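Local coordinates for protein decapping nuclease RAI1 (Scheffersomyces stipitis, PDB 5BTO) that hydrolyses NAD caps, methylguanosine caps and 5' triphosphates of RNA with a divalent metal, and binds and stabilises the exoribonuclease RAT1, at residues N108-T113 with E227-L232; E50-Y55 with D237-Y242; T356-R361 with L373-G378. All coordinates share one frame; numbering follows the deposited sequence.

Contact 1: residues N108-T113 with E227-L232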
loop_
_atom_site.group_PDB
_atom_site.type_symbol
_atom_site.label_atom_id
_atom_site.label_comp_id
_atom_site.label_asym_id
_atom_site.label_seq_id
_atom_site.Cartn_x
_atom_site.Cartn_y
_atom_site.Cartn_z
ATOM N N ASN A 108 30.223 -5.694 -0.185
ATOM C CA ASN A 108 29.154 -6.677 -0.252
ATOM C C ASN A 108 27.823 -6.133 0.250
ATOM O O ASN A 108 27.371 -6.496 1.331
ATOM C CB ASN A 108 29.533 -7.925 0.540
ATOM C CG ASN A 108 28.494 -9.018 0.432
ATOM O OD1 ASN A 108 27.902 -9.229 -0.628
ATOM N ND2 ASN A 108 28.251 -9.710 1.539
ATOM N N VAL A 109 27.211 -5.257 -0.544
ATOM C CA VAL A 109 25.883 -4.715 -0.238
ATOM C C VAL A 109 25.020 -4.643 -1.488
ATOM O O VAL A 109 25.519 -4.773 -2.613
ATOM C CB VAL A 109 25.950 -3.303 0.388
ATOM C CG1 VAL A 109 26.760 -3.322 1.683
ATOM C CG2 VAL A 109 26.525 -2.293 -0.602
ATOM N N ASP A 110 23.722 -4.430 -1.275
ATOM C CA ASP A 110 22.762 -4.295 -2.364
ATOM C C ASP A 110 22.532 -2.839 -2.734
ATOM O O ASP A 110 22.240 -2.525 -3.890
ATOM C CB ASP A 110 21.425 -4.908 -1.957
ATOM C CG ASP A 110 21.536 -6.378 -1.625
ATOM O OD1 ASP A 110 21.901 -7.153 -2.534
ATOM O OD2 ASP A 110 21.252 -6.770 -0.471
ATOM N N ILE A 111 22.636 -1.954 -1.742
ATOM C CA ILE A 111 22.316 -0.543 -1.935
ATOM C C ILE A 111 23.406 0.346 -1.335
ATOM O O ILE A 111 23.903 0.069 -0.251
ATOM C CB ILE A 111 20.966 -0.179 -1.262
ATOM C CG1 ILE A 111 19.803 -0.953 -1.892
ATOM C CG2 ILE A 111 20.701 1.330 -1.344
ATOM C CD1 ILE A 111 18.526 -0.867 -1.055
ATOM N N ILE A 112 23.763 1.407 -2.050
ATOM C CA ILE A 112 24.779 2.360 -1.593
ATOM C C ILE A 112 24.144 3.750 -1.610
ATOM O O ILE A 112 23.683 4.202 -2.652
ATOM C CB ILE A 112 26.014 2.327 -2.524
ATOM C CG1 ILE A 112 26.747 0.989 -2.372
ATOM C CG2 ILE A 112 26.958 3.522 -2.250
ATOM C CD1 ILE A 112 27.724 0.671 -3.503
ATOM N N THR A 113 24.096 4.427 -0.460
ATOM C CA THR A 113 23.389 5.695 -0.402
ATOM C C THR A 113 23.764 6.493 0.834
ATOM O O THR A 113 24.691 6.121 1.562
ATOM C CB THR A 113 21.857 5.457 -0.445
ATOM O OG1 THR A 113 21.161 6.695 -0.649
ATOM C CG2 THR A 113 21.378 4.789 0.834
ATOM N N GLU A 227 16.063 -8.439 4.229
ATOM C CA GLU A 227 17.083 -9.202 3.509
ATOM C C GLU A 227 18.087 -8.315 2.781
ATOM O O GLU A 227 19.055 -8.816 2.195
ATOM C CB GLU A 227 16.423 -10.143 2.496
ATOM C CG GLU A 227 15.656 -11.257 3.152
ATOM C CD GLU A 227 16.550 -12.085 4.039
ATOM O OE1 GLU A 227 17.389 -12.833 3.500
ATOM O OE2 GLU A 227 16.428 -11.980 5.274
ATOM N N ALA A 228 17.853 -7.005 2.808
ATOM C CA ALA A 228 18.687 -6.057 2.072
ATOM C C ALA A 228 19.942 -5.679 2.856
ATOM O O ALA A 228 19.864 -5.382 4.043
ATOM C CB ALA A 228 17.886 -4.791 1.748
ATOM N N LYS A 229 21.085 -5.677 2.179
ATOM C CA LYS A 229 22.330 -5.177 2.747
ATOM C C LYS A 229 22.582 -3.778 2.191
ATOM O O LYS A 229 22.407 -3.536 0.998
ATOM C CB LYS A 229 23.498 -6.095 2.380
ATOM C CG LYS A 229 23.364 -7.513 2.887
ATOM C CD LYS A 229 24.601 -8.331 2.512
ATOM C CE LYS A 229 24.499 -9.767 2.990
ATOM N NZ LYS A 229 23.428 -10.506 2.271
ATOM N N MET A 230 22.972 -2.845 3.052
ATOM C CA MET A 230 23.101 -1.457 2.626
ATOM C C MET A 230 24.376 -0.809 3.150
ATOM O O MET A 230 24.832 -1.114 4.251
ATOM C CB MET A 230 21.876 -0.643 3.088
ATOM C CG MET A 230 20.571 -1.239 2.558
ATOM S SD MET A 230 19.090 -0.445 3.208
ATOM C CE MET A 230 19.125 1.104 2.321
ATOM N N LEU A 231 24.948 0.070 2.338
ATOM C CA LEU A 231 26.058 0.914 2.758
ATOM C C LEU A 231 25.457 2.303 2.938
ATOM O O LEU A 231 24.817 2.829 2.012
ATOM C CB LEU A 231 27.150 0.930 1.679
ATOM C CG LEU A 231 28.501 1.547 2.046
ATOM C CD1 LEU A 231 29.214 0.687 3.086
ATOM C CD2 LEU A 231 29.407 1.730 0.841
ATOM N N LEU A 232 25.597 2.876 4.133
ATOM C CA LEU A 232 25.052 4.211 4.390
ATOM C C LEU A 232 26.140 5.174 4.838
ATOM O O LEU A 232 26.896 4.877 5.777
ATOM C CB LEU A 232 23.998 4.185 5.503
ATOM C CG LEU A 232 22.706 3.402 5.374
ATOM C CD1 LEU A 232 21.786 3.722 6.570
ATOM C CD2 LEU A 232 22.051 3.766 4.067
#

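Contact 2: residues E50-Y55 with D237-Y242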
loop_
_atom_site.group_PDB
_atom_site.type_symbol
_atom_site.label_atom_id
_atom_site.label_comp_id
_atom_site.label_asym_id
_atom_site.label_seq_id
_atom_site.Cartn_x
_atom_site.Cartn_y
_atom_site.Cartn_z
ATOM N N GLU A 50 42.499 14.081 12.854
ATOM C CA GLU A 50 42.438 15.524 12.638
ATOM C C GLU A 50 41.046 16.072 12.368
ATOM O O GLU A 50 40.834 17.284 12.432
ATOM C CB GLU A 50 43.351 15.926 11.479
ATOM C CG GLU A 50 44.821 15.596 11.688
ATOM C CD GLU A 50 45.689 16.111 10.555
ATOM O OE1 GLU A 50 45.136 16.738 9.621
ATOM O OE2 GLU A 50 46.920 15.889 10.593
ATOM N N ASN A 51 40.103 15.193 12.052
ATOM C CA ASN A 51 38.796 15.656 11.598
ATOM C C ASN A 51 37.616 15.192 12.450
ATOM O O ASN A 51 36.470 15.223 11.990
ATOM C CB ASN A 51 38.578 15.267 10.128
ATOM C CG ASN A 51 39.574 15.937 9.197
ATOM O OD1 ASN A 51 40.654 15.401 8.924
ATOM N ND2 ASN A 51 39.228 17.126 8.724
ATOM N N VAL A 52 37.901 14.781 13.683
ATOM C CA VAL A 52 36.901 14.267 14.616
ATOM C C VAL A 52 36.821 15.173 15.842
ATOM O O VAL A 52 37.852 15.506 16.426
ATOM C CB VAL A 52 37.309 12.854 15.115
ATOM C CG1 VAL A 52 36.422 12.400 16.259
ATOM C CG2 VAL A 52 37.293 11.839 13.973
ATOM N N SER A 53 35.611 15.563 16.234
ATOM C CA SER A 53 35.397 16.346 17.460
ATOM C C SER A 53 35.061 15.461 18.662
ATOM O O SER A 53 34.549 14.347 18.502
ATOM C CB SER A 53 34.262 17.366 17.262
ATOM O OG SER A 53 34.553 18.267 16.207
ATOM N N TYR A 54 35.334 15.971 19.863
ATOM C CA TYR A 54 35.087 15.243 21.115
ATOM C C TYR A 54 34.197 16.038 22.064
ATOM O O TYR A 54 34.484 17.196 22.369
ATOM C CB TYR A 54 36.416 14.905 21.813
ATOM C CG TYR A 54 37.275 13.958 21.014
ATOM C CD1 TYR A 54 38.029 14.416 19.945
ATOM C CD2 TYR A 54 37.303 12.602 21.305
ATOM C CE1 TYR A 54 38.806 13.550 19.194
ATOM C CE2 TYR A 54 38.076 11.724 20.565
ATOM C CZ TYR A 54 38.825 12.207 19.507
ATOM O OH TYR A 54 39.600 11.347 18.764
ATOM N N TYR A 55 33.132 15.411 22.552
ATOM C CA TYR A 55 32.182 16.095 23.429
ATOM C C TYR A 55 32.858 16.660 24.670
ATOM O O TYR A 55 33.680 15.999 25.293
ATOM C CB TYR A 55 31.092 15.135 23.886
ATOM C CG TYR A 55 29.936 15.822 24.568
ATOM C CD1 TYR A 55 29.129 16.711 23.870
ATOM C CD2 TYR A 55 29.631 15.560 25.896
ATOM C CE1 TYR A 55 28.064 17.338 24.484
ATOM C CE2 TYR A 55 28.562 16.183 26.521
ATOM C CZ TYR A 55 27.783 17.068 25.815
ATOM O OH TYR A 55 26.718 17.680 26.434
ATOM N N ASP A 237 28.494 13.912 14.575
ATOM C CA ASP A 237 28.817 15.187 15.207
ATOM C C ASP A 237 30.060 15.125 16.092
ATOM O O ASP A 237 30.901 16.017 16.036
ATOM C CB ASP A 237 27.627 15.731 16.000
ATOM C CG ASP A 237 26.443 16.063 15.107
ATOM O OD1 ASP A 237 26.688 16.433 13.940
ATOM O OD2 ASP A 237 25.283 15.950 15.563
ATOM N N CYS A 238 30.182 14.073 16.894
ATOM C CA CYS A 238 31.324 13.966 17.797
ATOM C C CYS A 238 31.491 12.566 18.367
ATOM O O CYS A 238 30.649 11.688 18.179
ATOM C CB CYS A 238 31.199 14.992 18.941
ATOM S SG CYS A 238 29.974 14.594 20.187
ATOM N N VAL A 239 32.609 12.371 19.060
ATOM C CA VAL A 239 32.859 11.178 19.848
ATOM C C VAL A 239 32.573 11.535 21.303
ATOM O O VAL A 239 32.967 12.610 21.756
ATOM C CB VAL A 239 34.338 10.758 19.697
ATOM C CG1 VAL A 239 34.717 9.692 20.700
ATOM C CG2 VAL A 239 34.574 10.261 18.273
ATOM N N TRP A 240 31.874 10.668 22.031
ATOM C CA TRP A 240 31.592 10.980 23.436
ATOM C C TRP A 240 32.695 10.558 24.393
ATOM O O TRP A 240 32.874 11.171 25.439
ATOM C CB TRP A 240 30.225 10.464 23.900
ATOM C CG TRP A 240 30.053 8.989 23.923
ATOM C CD1 TRP A 240 29.657 8.184 22.882
ATOM C CD2 TRP A 240 30.216 8.131 25.054
ATOM N NE1 TRP A 240 29.587 6.874 23.302
ATOM C CE2 TRP A 240 29.931 6.815 24.628
ATOM C CE3 TRP A 240 30.592 8.345 26.383
ATOM C CZ2 TRP A 240 30.001 5.720 25.490
ATOM C CZ3 TRP A 240 30.664 7.259 27.234
ATOM C CH2 TRP A 240 30.372 5.962 26.784
ATOM N N ASP A 241 33.447 9.524 24.045
ATOM C CA ASP A 241 34.555 9.136 24.913
ATOM C C ASP A 241 35.893 9.032 24.184
ATOM O O ASP A 241 36.776 9.876 24.380
ATOM C CB ASP A 241 34.219 7.889 25.752
ATOM C CG ASP A 241 33.806 6.682 24.916
ATOM O OD1 ASP A 241 33.669 6.797 23.681
ATOM O OD2 ASP A 241 33.603 5.604 25.517
ATOM N N TYR A 242 36.043 8.015 23.344
ATOM C CA TYR A 242 37.295 7.801 22.630
ATOM C C TYR A 242 37.046 6.958 21.388
ATOM O O TYR A 242 36.015 6.292 21.279
ATOM C CB TYR A 242 38.312 7.103 23.543
ATOM C CG TYR A 242 37.888 5.713 23.960
ATOM C CD1 TYR A 242 37.058 5.516 25.056
ATOM C CD2 TYR A 242 38.312 4.599 23.250
ATOM C CE1 TYR A 242 36.654 4.246 25.427
ATOM C CE2 TYR A 242 37.922 3.329 23.617
ATOM C CZ TYR A 242 37.092 3.159 24.703
ATOM O OH TYR A 242 36.704 1.888 25.064
HETATM O O HOH W 1 34.237 13.454 25.853
#

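Contact 3: residues T356-R361 with L373-G378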
loop_
_atom_site.group_PDB
_atom_site.type_symbol
_atom_site.label_atom_id
_atom_site.label_comp_id
_atom_site.label_asym_id
_atom_site.label_seq_id
_atom_site.Cartn_x
_atom_site.Cartn_y
_atom_site.Cartn_z
ATOM N N THR A 356 21.772 -2.405 -16.684
ATOM C CA THR A 356 22.461 -1.130 -16.552
ATOM C C THR A 356 22.080 -0.157 -17.656
ATOM O O THR A 356 22.739 0.857 -17.851
ATOM C CB THR A 356 23.993 -1.311 -16.538
ATOM O OG1 THR A 356 24.418 -1.924 -17.765
ATOM C CG2 THR A 356 24.407 -2.182 -15.361
ATOM N N SER A 357 21.008 -0.462 -18.381
ATOM C CA SER A 357 20.594 0.409 -19.474
ATOM C C SER A 357 19.603 1.476 -19.026
ATOM O O SER A 357 19.237 2.348 -19.812
ATOM C CB SER A 357 19.995 -0.407 -20.631
ATOM O OG SER A 357 18.673 -0.838 -20.337
ATOM N N LYS A 358 19.186 1.417 -17.762
ATOM C CA LYS A 358 18.093 2.255 -17.259
ATOM C C LYS A 358 18.392 2.926 -15.919
ATOM O O LYS A 358 19.205 2.450 -15.151
ATOM C CB LYS A 358 16.829 1.412 -17.083
ATOM C CG LYS A 358 16.317 0.734 -18.340
ATOM C CD LYS A 358 15.012 0.011 -18.037
ATOM C CE LYS A 358 14.479 -0.733 -19.258
ATOM N NZ LYS A 358 14.343 0.152 -20.459
ATOM N N ALA A 359 17.689 4.019 -15.647
ATOM C CA ALA A 359 17.748 4.696 -14.353
ATOM C C ALA A 359 16.319 4.976 -13.909
ATOM O O ALA A 359 15.407 5.024 -14.744
ATOM C CB ALA A 359 18.521 5.985 -14.465
ATOM N N TYR A 360 16.128 5.177 -12.609
ATOM C CA TYR A 360 14.788 5.330 -12.045
ATOM C C TYR A 360 14.665 6.556 -11.129
ATOM O O TYR A 360 15.655 7.041 -10.561
ATOM C CB TYR A 360 14.382 4.053 -11.281
ATOM C CG TYR A 360 14.201 2.854 -12.185
ATOM C CD1 TYR A 360 15.287 2.071 -12.583
ATOM C CD2 TYR A 360 12.941 2.516 -12.669
ATOM C CE1 TYR A 360 15.106 0.978 -13.451
ATOM C CE2 TYR A 360 12.761 1.439 -13.514
ATOM C CZ TYR A 360 13.841 0.668 -13.896
ATOM O OH TYR A 360 13.622 -0.396 -14.757
ATOM N N ARG A 361 13.438 7.063 -11.023
ATOM C CA ARG A 361 13.093 8.145 -10.108
ATOM C C ARG A 361 12.080 7.629 -9.097
ATOM O O ARG A 361 11.007 7.147 -9.469
ATOM C CB ARG A 361 12.511 9.334 -10.882
ATOM C CG ARG A 361 11.809 10.396 -10.032
ATOM C CD ARG A 361 12.795 11.161 -9.128
ATOM N NE ARG A 361 13.970 11.631 -9.866
ATOM C CZ ARG A 361 13.954 12.590 -10.788
ATOM N NH1 ARG A 361 12.818 13.196 -11.111
ATOM N NH2 ARG A 361 15.077 12.937 -11.404
ATOM N N LEU A 373 7.542 4.890 -8.542
ATOM C CA LEU A 373 8.817 4.532 -9.138
ATOM C C LEU A 373 8.644 4.671 -10.644
ATOM O O LEU A 373 7.778 4.025 -11.228
ATOM C CB LEU A 373 9.155 3.087 -8.793
ATOM C CG LEU A 373 10.386 2.442 -9.431
ATOM C CD1 LEU A 373 11.678 3.123 -8.987
ATOM C CD2 LEU A 373 10.425 0.947 -9.102
ATOM N N ARG A 374 9.461 5.515 -11.260
ATOM C CA ARG A 374 9.349 5.812 -12.687
ATOM C C ARG A 374 10.679 5.590 -13.396
ATOM O O ARG A 374 11.731 5.971 -12.885
ATOM C CB ARG A 374 8.883 7.260 -12.855
ATOM C CG ARG A 374 9.028 7.822 -14.238
ATOM C CD ARG A 374 8.329 9.163 -14.329
ATOM N NE ARG A 374 9.020 10.219 -13.595
ATOM C CZ ARG A 374 9.946 11.004 -14.136
ATOM N NH1 ARG A 374 10.295 10.834 -15.404
ATOM N NH2 ARG A 374 10.522 11.958 -13.418
ATOM N N GLU A 375 10.630 4.967 -14.572
ATOM C CA GLU A 375 11.822 4.790 -15.396
ATOM C C GLU A 375 12.150 6.102 -16.103
ATOM O O GLU A 375 11.291 6.689 -16.764
ATOM C CB GLU A 375 11.593 3.682 -16.439
ATOM C CG GLU A 375 12.794 3.405 -17.334
ATOM C CD GLU A 375 12.538 2.296 -18.339
ATOM O OE1 GLU A 375 11.629 1.463 -18.107
ATOM O OE2 GLU A 375 13.248 2.262 -19.368
ATOM N N LEU A 376 13.393 6.562 -15.969
ATOM C CA LEU A 376 13.830 7.790 -16.622
ATOM C C LEU A 376 14.173 7.498 -18.082
ATOM O O LEU A 376 14.406 6.347 -18.451
ATOM C CB LEU A 376 15.046 8.386 -15.890
ATOM C CG LEU A 376 14.761 8.854 -14.455
ATOM C CD1 LEU A 376 16.037 9.158 -13.662
ATOM C CD2 LEU A 376 13.822 10.063 -14.470
ATOM N N MET A 377 14.205 8.538 -18.907
ATOM C CA MET A 377 14.586 8.389 -20.305
ATOM C C MET A 377 16.112 8.306 -20.431
ATOM O O MET A 377 16.837 8.527 -19.456
ATOM C CB MET A 377 14.010 9.539 -21.134
ATOM C CG MET A 377 12.486 9.653 -21.048
ATOM S SD MET A 377 11.644 8.910 -22.463
ATOM C CE MET A 377 9.918 9.172 -22.058
ATOM N N GLY A 378 16.594 7.984 -21.625
ATOM C CA GLY A 378 17.998 7.678 -21.831
ATOM C C GLY A 378 18.964 8.789 -21.468
ATOM O O GLY A 378 20.047 8.530 -20.949
HETATM O O HOH W 2 16.613 5.017 -17.926
#

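Contact 1: residues N108-T113 with E227-L232
The carboxylate of Asp110 lies beside its own backbone N, anti to the carbonyl carbon (chi1 -60°), and this turns it back onto Lys229. Lys229 N donates to Asp110 OD2 at 2.9 Å, almost straight at 175°, on the anti lone pair of the oxygen. The return grip is double: Lys229 O accepts Asp110 N at 2.8 Å from above its carbonyl plane and Ile111 N, within that plane, at 3.2 Å. Asp110 is thus tied at both ends before the regular strand begins, and its other oxygen, OD1, forms a salt bridge with Arg353. The lysine's stem runs on across Asn108, with Lys229 CD 3.5 Å from Asn108 O, while its amine stays out of contact with the Asp110 carboxylate.

From Ile111 on, the chains form a parallel ladder in the large mixed sheet, strand 111-114 sitting between 228-235 and 142-147. Leu231 N reaches Ile111 O at 2.8 Å, and Thr113 N reaches Leu231 O at 3.0 Å. Ile111 and Met230 lie side by side on the face packed by helix 333-350, where Met230, bent at its last torsion (chi3 73°), lays CE against both CD1 and CG2 of the isoleucine. On the same face Thr113 CG2 presses tightly on Leu232 CD2, 3.5 Å away, next to Met118 of helix 115-123; Thr113 OG1 bonds to Ile145 O, and the substrate-binding Tyr114 follows directly. Ile112 and Leu231 fill the reverse face, Ile112 CG1 against Leu231 CB, which also receives Val109 CG2 at 4.0 Å.

Contact 2: residues E50-Y55 with D237-Y242
Ser53 O takes the amide of Val239, the N to O distance being 2.8 Å and the bond angle 164°, with the donor tilted somewhat from the carbonyl plane. Cys238 brings both CA and CB close to the same oxygen. Val239 answers through its own carbonyl, where Tyr55 N arrives at 2.9 Å and Tyr54 CA adds a C-H...O contact. These two bonds frame a single beta bridge, Tyr54 to Val239. Beyond it the chains diverge, and a water joins Tyr55 O to Trp240 O, donating to each at 2.7 Å.

Val239 meets two side chains of the other segment. With CG1 anti to the backbone N (chi1 169°), CG2 is left beside that N and meets Val52 CG1 at a tight 3.5 Å, while CB and CG1 lie alongside CD2 and CE2 of the Tyr54 ring, CB at 3.8 Å from Tyr54 CD2. Asp241 O approaches the edge of that ring near its plane. With Tyr54 cut back to an alanine, Val239 CB and CG1 would probably lose their ring partner and a gap would open beside Asp241 O. Tyr55 turns its CB to Cys238 SG, 3.9 Å away, and the sulfur meets the ring obliquely in a Cys sulfur-aromatic contact.

Asp237, just ahead of the bridge, is a ligand of the divalent metal together with Glu186 and Glu256, so the bridge borders the active site of this PD-(D/E)XK nuclease. Strand 238-239 lies at the margin of a four-stranded sheet, next to 254-261, whereas 54-55 pairs with 190-191 just after helix 169-188; the Tyr54 to Val239 bridge links the two sheets.

Contact 3: residues T356-R361 with L373-G378
Lys358 and Glu375 form a salt bridge, Lys358 NZ standing 2.6 Å from Glu375 OE2. The amine comes to the syn side of that oxygen but 33° out of the carboxylate plane. The extended lysine chain lays CD and CE alongside the carboxylate, with Lys358 CD 3.4 Å from Glu375 CD, and the bend at its end (chi4 -54°) turns NZ onto OE2. The backbones are held by three bonds: Arg361 N to Arg374 O at 2.8 Å, Arg374 N to Arg361 O at 2.9 Å, and Leu376 N to Ala359 O at 2.8 Å. A water then accepts from Ala359 N and donates to Leu376 O, closing the ladder where the strands part.

This is the open end of the beta hairpin formed by strands 359-365 and 370-375. Arg361 and Arg374 are its antiparallel hydrogen-bonded pair, Tyr360 and Glu375 the non-hydrogen-bonded one next to it. The two arginines point the same way with guanidinium planes 83° apart; Arg361 NH1 and Arg374 NH2, both donors, are 3.5 Å apart without a bond. Arg361 NH2 is hydrogen-bonded to Asn135 OD1, and long, weak ion pairs with Asp148 and Glu380 probably help offset the charge. Leu376 CD2 sits over one face of the Arg361 guanidinium.

On the opposite face of the hairpin, the CD2-CE2 side of the Tyr360 ring leans on CA and CB of Glu375, and Leu373 CD1 reaches Tyr360 CB at 3.7 Å, in a cluster that also takes in Ile351. Back on the arginine side, Leu376 CD1 meets Ala359 CB, and both residues touch Leu384 of helix 378-388, with Met377 at its N-cap position.

Contacts 1 and 3 belong to the same large mixed sheet, their centres about 20 Å apart: contact 1 is a buried parallel pairing well inside it, contact 3 a hairpin nearer one margin. Contact 2 lies across the chain's centre from contact 3, about 40 Å away between centres, and joins two smaller sheets beside the metal site; strand 228-235 of contact 1 leads almost directly into its strand 238-239. Contacts 2 and 3 are both only partly buried. Contact 1 relies on aliphatic faces and an aspartate that stands in for strand pairing, contact 2 on one bridge with aromatic and sulfur packing, and contact 3 on an antiparallel backbone ladder with a lysine-glutamate salt bridge at its open end.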